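Local coordinates for 4-phosphoerythronate dehydrogenase (Lactobacillus jensenii, PDB 4PRK), which acts as a D-lactate dehydrogenase of the D-2-hydroxyacid dehydrogenase family, probably interconverting pyruvate and D-lactate with NAD as cofactor, at residues His92-Val100 against Leu318-Val328; Val39-Leu50 against Leu65-Arg76. All coordinates share one frame; numbering follows the deposited sequence.

Contact 1 of 2, residues His92-Val100 against Leu318-Val328; sequences HLTVTNVPV and LANGERAHFVV
Phe326 packs against Asn97 and Pro99. Its CB lies 3.0 Å from Asn97 O. The next atom, CG, still faces that carbonyl oxygen and also Pro99 CD. Further out, Phe326 CD1 packs on Pro99 CG at 3.5 Å, and Phe326 CE1 reaches the same proline carbon. CG stands anti to the Phe326 carbonyl carbon (chi1 -53°), which lays the ring obliquely against the proline. His325 CB lies over one face, toward the rim, and Ile310 of helix 301-319 also touches the side chain.

Thr96 and Val327 form a single beta bridge here. Val328 N makes a hydrogen bond of 2.7 Å to Val95 O. Asn97 N makes one of 2.9 Å to Phe326 O. Strand 94-96 is an edge strand of the five-stranded parallel sheet. The C-terminal segment thus returns to the domain that begins the chain, as is usual in this family, where that domain probably binds substrate.

Asn97 and Val328 cross at about a right angle, with Val328 CG2 3.2 Å from Asn97 OD1. Asn97 ND2 is hydrogen-bonded to Val78 O. Leu318 and Thr96 meet tip to tip, CD1 to CG2 at 3.6 Å.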
loop_
_atom_site.group_PDB
_atom_site.type_symbol
_atom_site.label_atom_id
_atom_site.label_comp_id
_atom_site.label_asym_id
_atom_site.label_seq_id
_atom_site.Cartn_x
_atom_site.Cartn_y
_atom_site.Cartn_z
ATOM N N HIS A 92 -5.721 47.527 -7.032
ATOM C CA HIS A 92 -6.779 46.560 -6.731
ATOM C C HIS A 92 -6.606 45.223 -7.468
ATOM O O HIS A 92 -7.587 44.567 -7.805
ATOM C CB HIS A 92 -8.155 47.171 -7.044
ATOM C CG HIS A 92 -8.470 48.397 -6.241
ATOM N ND1 HIS A 92 -9.723 48.643 -5.722
ATOM C CD2 HIS A 92 -7.697 49.445 -5.865
ATOM C CE1 HIS A 92 -9.710 49.788 -5.065
ATOM N NE2 HIS A 92 -8.492 50.293 -5.137
ATOM N N LEU A 93 -5.357 44.822 -7.701
ATOM C CA LEU A 93 -5.051 43.583 -8.422
ATOM C C LEU A 93 -4.819 42.409 -7.451
ATOM O O LEU A 93 -3.713 42.275 -6.923
ATOM C CB LEU A 93 -3.796 43.762 -9.305
ATOM C CG LEU A 93 -3.880 44.583 -10.610
ATOM C CD1 LEU A 93 -2.502 45.067 -11.056
ATOM C CD2 LEU A 93 -4.553 43.791 -11.731
ATOM N N THR A 94 -5.834 41.564 -7.224
ATOM C CA THR A 94 -5.620 40.302 -6.487
ATOM C C THR A 94 -4.429 39.577 -7.168
ATOM O O THR A 94 -4.223 39.730 -8.370
ATOM C CB THR A 94 -6.882 39.362 -6.419
ATOM O OG1 THR A 94 -7.998 40.017 -5.780
ATOM C CG2 THR A 94 -6.579 38.057 -5.647
ATOM N N VAL A 95 -3.615 38.862 -6.384
ATOM C CA VAL A 95 -2.528 37.999 -6.899
ATOM C C VAL A 95 -2.794 36.548 -6.470
ATOM O O VAL A 95 -3.011 36.280 -5.280
ATOM C CB VAL A 95 -1.139 38.467 -6.397
ATOM C CG1 VAL A 95 0.012 37.764 -7.137
ATOM C CG2 VAL A 95 -1.024 39.984 -6.558
ATOM N N THR A 96 -2.833 35.633 -7.439
ATOM C CA THR A 96 -2.960 34.212 -7.129
ATOM C C THR A 96 -1.724 33.494 -7.634
ATOM O O THR A 96 -0.948 34.026 -8.462
ATOM C CB THR A 96 -4.216 33.511 -7.752
ATOM O OG1 THR A 96 -4.163 33.545 -9.192
ATOM C CG2 THR A 96 -5.522 34.131 -7.246
ATOM N N ASN A 97 -1.549 32.268 -7.150
ATOM C CA ASN A 97 -0.435 31.464 -7.586
ATOM C C ASN A 97 -0.808 30.000 -7.555
ATOM O O ASN A 97 -1.911 29.638 -7.107
ATOM C CB ASN A 97 0.782 31.748 -6.674
ATOM C CG ASN A 97 0.645 31.122 -5.298
ATOM O OD1 ASN A 97 -0.465 30.785 -4.836
ATOM N ND2 ASN A 97 1.782 30.950 -4.628
ATOM N N VAL A 98 0.144 29.163 -7.982
ATOM C CA VAL A 98 0.012 27.702 -7.879
ATOM C C VAL A 98 1.055 27.108 -6.899
ATOM O O VAL A 98 2.203 26.793 -7.252
ATOM C CB VAL A 98 0.023 27.028 -9.273
ATOM C CG1 VAL A 98 -0.276 25.547 -9.134
ATOM C CG2 VAL A 98 -1.034 27.673 -10.162
ATOM N N PRO A 99 0.653 27.003 -5.644
ATOM C CA PRO A 99 1.450 26.354 -4.607
ATOM C C PRO A 99 1.655 24.849 -4.794
ATOM O O PRO A 99 2.711 24.349 -4.477
ATOM C CB PRO A 99 0.674 26.657 -3.327
ATOM C CG PRO A 99 -0.689 27.006 -3.770
ATOM C CD PRO A 99 -0.523 27.673 -5.086
ATOM N N VAL A 100 0.648 24.139 -5.274
ATOM C CA VAL A 100 0.707 22.685 -5.348
ATOM C C VAL A 100 0.549 22.174 -6.785
ATOM O O VAL A 100 -0.559 21.884 -7.211
ATOM C CB VAL A 100 -0.405 22.087 -4.457
ATOM C CG1 VAL A 100 -0.494 20.584 -4.585
ATOM C CG2 VAL A 100 -0.197 22.488 -3.007
ATOM N N LEU A 318 -12.076 35.142 -10.545
ATOM C CA LEU A 318 -11.879 36.533 -10.068
ATOM C C LEU A 318 -12.358 37.541 -11.113
ATOM O O LEU A 318 -12.877 38.597 -10.778
ATOM C CB LEU A 318 -10.387 36.783 -9.714
ATOM C CG LEU A 318 -9.866 36.027 -8.479
ATOM C CD1 LEU A 318 -8.333 36.086 -8.333
ATOM C CD2 LEU A 318 -10.601 36.559 -7.244
ATOM N N ALA A 319 -12.185 37.183 -12.377
ATOM C CA ALA A 319 -12.846 37.888 -13.484
ATOM C C ALA A 319 -14.380 37.854 -13.340
ATOM O O ALA A 319 -15.039 38.850 -13.633
ATOM C CB ALA A 319 -12.394 37.343 -14.843
ATOM N N ASN A 320 -14.924 36.744 -12.851
ATOM C CA ASN A 320 -16.362 36.645 -12.478
ATOM C C ASN A 320 -16.732 37.153 -11.060
ATOM O O ASN A 320 -17.862 36.960 -10.591
ATOM C CB ASN A 320 -16.843 35.204 -12.657
ATOM C CG ASN A 320 -17.130 34.887 -14.092
ATOM O OD1 ASN A 320 -18.118 35.360 -14.643
ATOM N ND2 ASN A 320 -16.263 34.103 -14.718
ATOM N N GLY A 321 -15.792 37.799 -10.377
ATOM C CA GLY A 321 -16.019 38.196 -9.000
ATOM C C GLY A 321 -16.229 37.028 -8.046
ATOM O O GLY A 321 -16.583 37.251 -6.890
ATOM N N GLU A 322 -16.013 35.787 -8.511
ATOM C CA GLU A 322 -16.067 34.609 -7.638
ATOM C C GLU A 322 -14.735 34.404 -6.870
ATOM O O GLU A 322 -13.744 35.120 -7.101
ATOM C CB GLU A 322 -16.446 33.344 -8.433
ATOM C CG GLU A 322 -17.893 32.887 -8.261
ATOM C CD GLU A 322 -18.794 33.351 -9.384
ATOM O OE1 GLU A 322 -19.253 32.485 -10.161
ATOM O OE2 GLU A 322 -19.033 34.577 -9.502
ATOM N N ARG A 323 -14.720 33.432 -5.955
ATOM C CA ARG A 323 -13.538 33.182 -5.125
ATOM C C ARG A 323 -12.419 32.377 -5.836
ATOM O O ARG A 323 -12.696 31.444 -6.614
ATOM C CB ARG A 323 -13.927 32.467 -3.828
ATOM C CG ARG A 323 -13.006 32.810 -2.657
ATOM C CD ARG A 323 -13.305 34.193 -2.067
ATOM N NE ARG A 323 -14.605 34.234 -1.385
ATOM C CZ ARG A 323 -14.861 33.715 -0.182
ATOM N NH1 ARG A 323 -13.909 33.102 0.513
ATOM N NH2 ARG A 323 -16.085 33.805 0.335
ATOM N N ALA A 324 -11.169 32.766 -5.549
ATOM C CA ALA A 324 -9.956 32.060 -5.979
ATOM C C ALA A 324 -9.471 31.185 -4.816
ATOM O O ALA A 324 -9.681 31.530 -3.642
ATOM C CB ALA A 324 -8.873 33.058 -6.383
ATOM N N HIS A 325 -8.858 30.043 -5.130
ATOM C CA HIS A 325 -8.405 29.118 -4.089
ATOM C C HIS A 325 -7.038 29.519 -3.537
ATOM O O HIS A 325 -6.720 29.184 -2.383
ATOM C CB HIS A 325 -8.400 27.654 -4.583
ATOM C CG HIS A 325 -9.754 27.144 -4.971
ATOM N ND1 HIS A 325 -10.858 27.265 -4.155
ATOM C CD2 HIS A 325 -10.188 26.523 -6.093
ATOM C CE1 HIS A 325 -11.917 26.760 -4.763
ATOM N NE2 HIS A 325 -11.536 26.301 -5.941
ATOM N N PHE A 326 -6.262 30.260 -4.343
ATOM C CA PHE A 326 -4.845 30.494 -4.096
ATOM C C PHE A 326 -4.440 31.951 -4.319
ATOM O O PHE A 326 -3.443 32.243 -4.972
ATOM C CB PHE A 326 -4.009 29.543 -4.955
ATOM C CG PHE A 326 -4.400 28.092 -4.792
ATOM C CD1 PHE A 326 -4.156 27.429 -3.603
ATOM C CD2 PHE A 326 -5.045 27.403 -5.817
ATOM C CE1 PHE A 326 -4.516 26.100 -3.435
ATOM C CE2 PHE A 326 -5.421 26.078 -5.655
ATOM C CZ PHE A 326 -5.155 25.421 -4.458
ATOM N N VAL A 327 -5.225 32.852 -3.734
ATOM C CA VAL A 327 -4.809 34.249 -3.471
ATOM C C VAL A 327 -3.564 34.331 -2.573
ATOM O O VAL A 327 -3.416 33.536 -1.641
ATOM C CB VAL A 327 -5.907 35.004 -2.712
ATOM C CG1 VAL A 327 -5.513 36.477 -2.541
ATOM C CG2 VAL A 327 -7.245 34.825 -3.421
ATOM N N VAL A 328 -2.696 35.313 -2.806
ATOM C CA VAL A 328 -1.432 35.365 -2.075
ATOM C C VAL A 328 -1.085 36.714 -1.405
ATOM O O VAL A 328 -1.351 37.787 -1.955
ATOM C CB VAL A 328 -0.277 34.885 -3.001
ATOM C CG1 VAL A 328 1.053 35.559 -2.672
ATOM C CG2 VAL A 328 -0.138 33.364 -2.923
#

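Contact 2 of 2, residues Val39-Leu50 against Leu65-Arg76; sequences VDQVADCDGVLL and LADYGIKSIGLR
Tyr68 lies with one ring face against Ala43 and its hydroxyl at Asp40. Ala43 CA sits 4.0 Å from the centroid of the Tyr68 ring, close to the ring normal, as a CH-pi contact. Tyr68 OH donates to Asp40 OD1 at 2.6 Å. Carboxylate and ring planes stand 87° apart, and the oxygen is met on its anti side, out of the carboxylate plane. Lys64 makes a salt bridge to the same oxygen. With an alanine in place of Tyr68, Ala43 would probably lose its ring cover and Asp40 its hydroxyl partner.

Ile70 crosses Val42 at about a right angle, CD1 to CG1 at 3.5 Å. Ile70 CD1 also reaches Cys45 O. Leu50 CD1 and Ile73 CG2 are tightly packed at 3.2 Å. Gly74 leaves room for Leu49, since a CB there would clash with Leu49 CD2.

Strands 47-50 and 72-75 run parallel, with Leu50 N bonded to Gly74 O at 2.7 Å and Arg76 N to Leu50 O at 2.9 Å. Arg76 NE continues to a salt bridge with Glu12. The two strands and helix 60-67 form a beta-alpha-beta unit. Strand 2-6 flanks strand 47-50, strand 94-96 flanks strand 72-75, and helix 301-319 packs on Leu49 and Arg76.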
loop_
_atom_site.group_PDB
_atom_site.type_symbol
_atom_site.label_atom_id
_atom_site.label_comp_id
_atom_site.label_asym_id
_atom_site.label_seq_id
_atom_site.Cartn_x
_atom_site.Cartn_y
_atom_site.Cartn_z
ATOM N N VAL A 39 2.130 44.808 -22.919
ATOM C CA VAL A 39 0.928 44.899 -22.096
ATOM C C VAL A 39 -0.374 45.163 -22.856
ATOM O O VAL A 39 -1.426 44.684 -22.464
ATOM C CB VAL A 39 1.095 45.887 -20.939
ATOM C CG1 VAL A 39 -0.181 45.971 -20.125
ATOM C CG2 VAL A 39 2.237 45.434 -20.055
ATOM N N ASP A 40 -0.301 45.939 -23.926
ATOM C CA ASP A 40 -1.478 46.345 -24.680
ATOM C C ASP A 40 -2.166 45.188 -25.413
ATOM O O ASP A 40 -3.236 45.355 -25.973
ATOM C CB ASP A 40 -1.141 47.475 -25.645
ATOM C CG ASP A 40 -0.516 48.656 -24.956
ATOM O OD1 ASP A 40 -0.947 48.992 -23.840
ATOM O OD2 ASP A 40 0.411 49.252 -25.533
ATOM N N GLN A 41 -1.506 44.040 -25.460
ATOM C CA GLN A 41 -2.095 42.791 -25.972
ATOM C C GLN A 41 -3.103 42.116 -25.001
ATOM O O GLN A 41 -3.823 41.179 -25.344
ATOM C CB GLN A 41 -0.956 41.854 -26.334
ATOM C CG GLN A 41 0.195 42.620 -26.964
ATOM C CD GLN A 41 1.055 41.777 -27.855
ATOM O OE1 GLN A 41 0.604 40.765 -28.404
ATOM N NE2 GLN A 41 2.308 42.200 -28.030
ATOM N N VAL A 42 -3.150 42.640 -23.789
ATOM C CA VAL A 42 -4.096 42.226 -22.770
ATOM C C VAL A 42 -5.439 42.881 -22.990
ATOM O O VAL A 42 -6.419 42.542 -22.362
ATOM C CB VAL A 42 -3.608 42.653 -21.381
ATOM C CG1 VAL A 42 -4.509 42.083 -20.305
ATOM C CG2 VAL A 42 -2.169 42.232 -21.184
ATOM N N ALA A 43 -5.471 43.818 -23.916
ATOM C CA ALA A 43 -6.580 44.739 -24.051
ATOM C C ALA A 43 -7.886 44.017 -24.307
ATOM O O ALA A 43 -8.912 44.401 -23.769
ATOM C CB ALA A 43 -6.297 45.729 -25.169
ATOM N N ASP A 44 -7.840 42.964 -25.106
ATOM C CA ASP A 44 -9.038 42.217 -25.446
ATOM C C ASP A 44 -9.200 40.997 -24.551
ATOM O O ASP A 44 -9.925 40.073 -24.876
ATOM C CB ASP A 44 -9.081 41.837 -26.924
ATOM C CG ASP A 44 -7.841 41.123 -27.386
ATOM O OD1 ASP A 44 -6.832 41.131 -26.670
ATOM O OD2 ASP A 44 -7.871 40.554 -28.485
ATOM N N CYS A 45 -8.554 41.039 -23.398
ATOM C CA CYS A 45 -8.452 39.895 -22.522
ATOM C C CYS A 45 -9.193 40.059 -21.201
ATOM O O CYS A 45 -9.157 41.111 -20.584
ATOM C CB CYS A 45 -6.982 39.588 -22.259
ATOM S SG CYS A 45 -6.151 38.712 -23.594
ATOM N N ASP A 46 -9.907 39.015 -20.799
ATOM C CA ASP A 46 -10.538 38.936 -19.483
ATOM C C ASP A 46 -9.584 38.872 -18.265
ATOM O O ASP A 46 -9.891 39.388 -17.203
ATOM C CB ASP A 46 -11.552 37.791 -19.448
ATOM C CG ASP A 46 -12.792 38.078 -20.267
ATOM O OD1 ASP A 46 -12.848 37.674 -21.436
ATOM O OD2 ASP A 46 -13.724 38.701 -19.740
ATOM N N GLY A 47 -8.472 38.163 -18.417
ATOM C CA GLY A 47 -7.544 37.900 -17.326
ATOM C C GLY A 47 -6.160 37.511 -17.805
ATOM O O GLY A 47 -5.975 37.273 -18.986
ATOM N N VAL A 48 -5.181 37.454 -16.906
ATOM C CA VAL A 48 -3.818 37.154 -17.321
ATOM C C VAL A 48 -3.197 35.987 -16.534
ATOM O O VAL A 48 -3.504 35.772 -15.353
ATOM C CB VAL A 48 -2.963 38.442 -17.267
ATOM C CG1 VAL A 48 -1.472 38.139 -17.301
ATOM C CG2 VAL A 48 -3.342 39.355 -18.427
ATOM N N LEU A 49 -2.363 35.201 -17.230
ATOM C CA LEU A 49 -1.607 34.090 -16.624
ATOM C C LEU A 49 -0.109 34.369 -16.850
ATOM O O LEU A 49 0.358 34.460 -18.007
ATOM C CB LEU A 49 -2.052 32.727 -17.207
ATOM C CG LEU A 49 -3.471 32.209 -16.856
ATOM C CD1 LEU A 49 -3.693 30.765 -17.339
ATOM C CD2 LEU A 49 -3.761 32.308 -15.358
ATOM N N LEU A 50 0.632 34.506 -15.740
ATOM C CA LEU A 50 2.023 34.969 -15.783
ATOM C C LEU A 50 3.020 33.890 -15.414
ATOM O O LEU A 50 2.732 33.003 -14.594
ATOM C CB LEU A 50 2.208 36.151 -14.825
ATOM C CG LEU A 50 1.479 37.470 -15.169
ATOM C CD1 LEU A 50 2.124 38.664 -14.447
ATOM C CD2 LEU A 50 1.478 37.708 -16.681
ATOM N N LEU A 65 -3.113 47.135 -16.832
ATOM C CA LEU A 65 -3.981 45.962 -16.558
ATOM C C LEU A 65 -5.268 46.413 -15.876
ATOM O O LEU A 65 -6.376 46.013 -16.263
ATOM C CB LEU A 65 -3.300 44.940 -15.652
ATOM C CG LEU A 65 -1.994 44.350 -16.164
ATOM C CD1 LEU A 65 -1.380 43.493 -15.067
ATOM C CD2 LEU A 65 -2.214 43.570 -17.458
ATOM N N ALA A 66 -5.097 47.242 -14.846
ATOM C CA ALA A 66 -6.210 47.887 -14.161
ATOM C C ALA A 66 -7.056 48.702 -15.132
ATOM O O ALA A 66 -8.266 48.605 -15.106
ATOM C CB ALA A 66 -5.700 48.770 -13.043
ATOM N N ASP A 67 -6.415 49.483 -15.995
ATOM C CA ASP A 67 -7.133 50.186 -17.072
ATOM C C ASP A 67 -7.936 49.223 -17.973
ATOM O O ASP A 67 -9.034 49.572 -18.408
ATOM C CB ASP A 67 -6.172 51.027 -17.951
ATOM C CG ASP A 67 -5.991 52.470 -17.459
ATOM O OD1 ASP A 67 -6.039 52.735 -16.232
ATOM O OD2 ASP A 67 -5.774 53.342 -18.328
ATOM N N TYR A 68 -7.405 48.023 -18.249
ATOM C CA TYR A 68 -8.110 47.060 -19.119
ATOM C C TYR A 68 -9.124 46.179 -18.385
ATOM O O TYR A 68 -9.578 45.192 -18.928
ATOM C CB TYR A 68 -7.119 46.193 -19.893
ATOM C CG TYR A 68 -6.164 46.971 -20.775
ATOM C CD1 TYR A 68 -6.615 48.016 -21.594
ATOM C CD2 TYR A 68 -4.817 46.644 -20.815
ATOM C CE1 TYR A 68 -5.736 48.717 -22.401
ATOM C CE2 TYR A 68 -3.938 47.338 -21.612
ATOM C CZ TYR A 68 -4.397 48.367 -22.399
ATOM O OH TYR A 68 -3.501 49.040 -23.187
ATOM N N GLY A 69 -9.476 46.541 -17.155
ATOM C CA GLY A 69 -10.483 45.812 -16.384
ATOM C C GLY A 69 -9.989 44.502 -15.781
ATOM O O GLY A 69 -10.790 43.752 -15.188
ATOM N N ILE A 70 -8.685 44.224 -15.923
ATOM C CA ILE A 70 -8.100 42.982 -15.406
ATOM C C ILE A 70 -8.115 43.098 -13.885
ATOM O O ILE A 70 -7.608 44.089 -13.338
ATOM C CB ILE A 70 -6.637 42.746 -15.886
ATOM C CG1 ILE A 70 -6.525 42.641 -17.417
ATOM C CG2 ILE A 70 -6.074 41.480 -15.267
ATOM C CD1 ILE A 70 -7.107 41.365 -18.011
ATOM N N LYS A 71 -8.696 42.092 -13.221
ATOM C CA LYS A 71 -8.909 42.118 -11.761
ATOM C C LYS A 71 -7.900 41.298 -10.937
ATOM O O LYS A 71 -7.940 41.356 -9.696
ATOM C CB LYS A 71 -10.323 41.637 -11.422
ATOM C CG LYS A 71 -11.443 42.382 -12.143
ATOM C CD LYS A 71 -12.782 41.696 -11.939
ATOM C CE LYS A 71 -13.126 41.532 -10.467
ATOM N NZ LYS A 71 -14.554 41.144 -10.307
ATOM N N SER A 72 -7.020 40.531 -11.603
ATOM C CA SER A 72 -5.996 39.749 -10.901
ATOM C C SER A 72 -4.759 39.465 -11.757
ATOM O O SER A 72 -4.746 39.766 -12.947
ATOM C CB SER A 72 -6.587 38.435 -10.369
ATOM O OG SER A 72 -6.804 37.489 -11.412
ATOM N N ILE A 73 -3.711 38.944 -11.103
ATOM C CA ILE A 73 -2.522 38.346 -11.753
ATOM C C ILE A 73 -2.386 36.842 -11.363
ATOM O O ILE A 73 -2.095 36.481 -10.183
ATOM C CB ILE A 73 -1.229 39.121 -11.414
ATOM C CG1 ILE A 73 -1.310 40.557 -11.938
ATOM C CG2 ILE A 73 0.001 38.454 -12.026
ATOM C CD1 ILE A 73 -0.278 41.472 -11.298
ATOM N N GLY A 74 -2.609 35.983 -12.360
ATOM C CA GLY A 74 -2.533 34.530 -12.174
ATOM C C GLY A 74 -1.120 34.032 -12.451
ATOM O O GLY A 74 -0.753 33.741 -13.599
ATOM N N LEU A 75 -0.309 33.999 -11.408
ATOM C CA LEU A 75 0.949 33.267 -11.425
ATOM C C LEU A 75 0.661 31.822 -11.736
ATOM O O LEU A 75 -0.214 31.221 -11.082
ATOM C CB LEU A 75 1.613 33.279 -10.042
ATOM C CG LEU A 75 2.513 34.435 -9.692
ATOM C CD1 LEU A 75 2.474 35.596 -10.667
ATOM C CD2 LEU A 75 2.134 34.881 -8.295
ATOM N N ARG A 76 1.386 31.262 -12.706
ATOM C CA ARG A 76 1.255 29.810 -13.021
ATOM C C ARG A 76 2.219 28.995 -12.169
ATOM O O ARG A 76 2.150 27.744 -12.129
ATOM C CB ARG A 76 1.520 29.526 -14.507
ATOM C CG ARG A 76 0.517 30.205 -15.449
ATOM C CD ARG A 76 0.502 29.523 -16.811
ATOM N NE ARG A 76 1.799 29.448 -17.522
ATOM C CZ ARG A 76 2.397 30.473 -18.127
ATOM N NH1 ARG A 76 3.541 30.293 -18.786
ATOM N NH2 ARG A 76 1.857 31.699 -18.076
#

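From the N terminus, strands 2-6 and 26-30 come first. Contact 2 then closes a short loop: the chain leaves strand 47-50, passes through helix 60-67 and returns as strand 72-75. Helix 85-90 next leads to strand 94-96, which pairs with strand 72-75. Thr94 O and Ile73 N, 2.9 Å apart, probably make one of the hydrogen bonds between the two contacts. Contact 1 closes a much longer loop of 217 residues, which holds the seven-stranded sheet of the NAD-binding domain. The two contacts stand in series, so neither nests within nor crosses the other. Together they tie the C-terminal tail, through the edge strand, to the inner strands of the first domain.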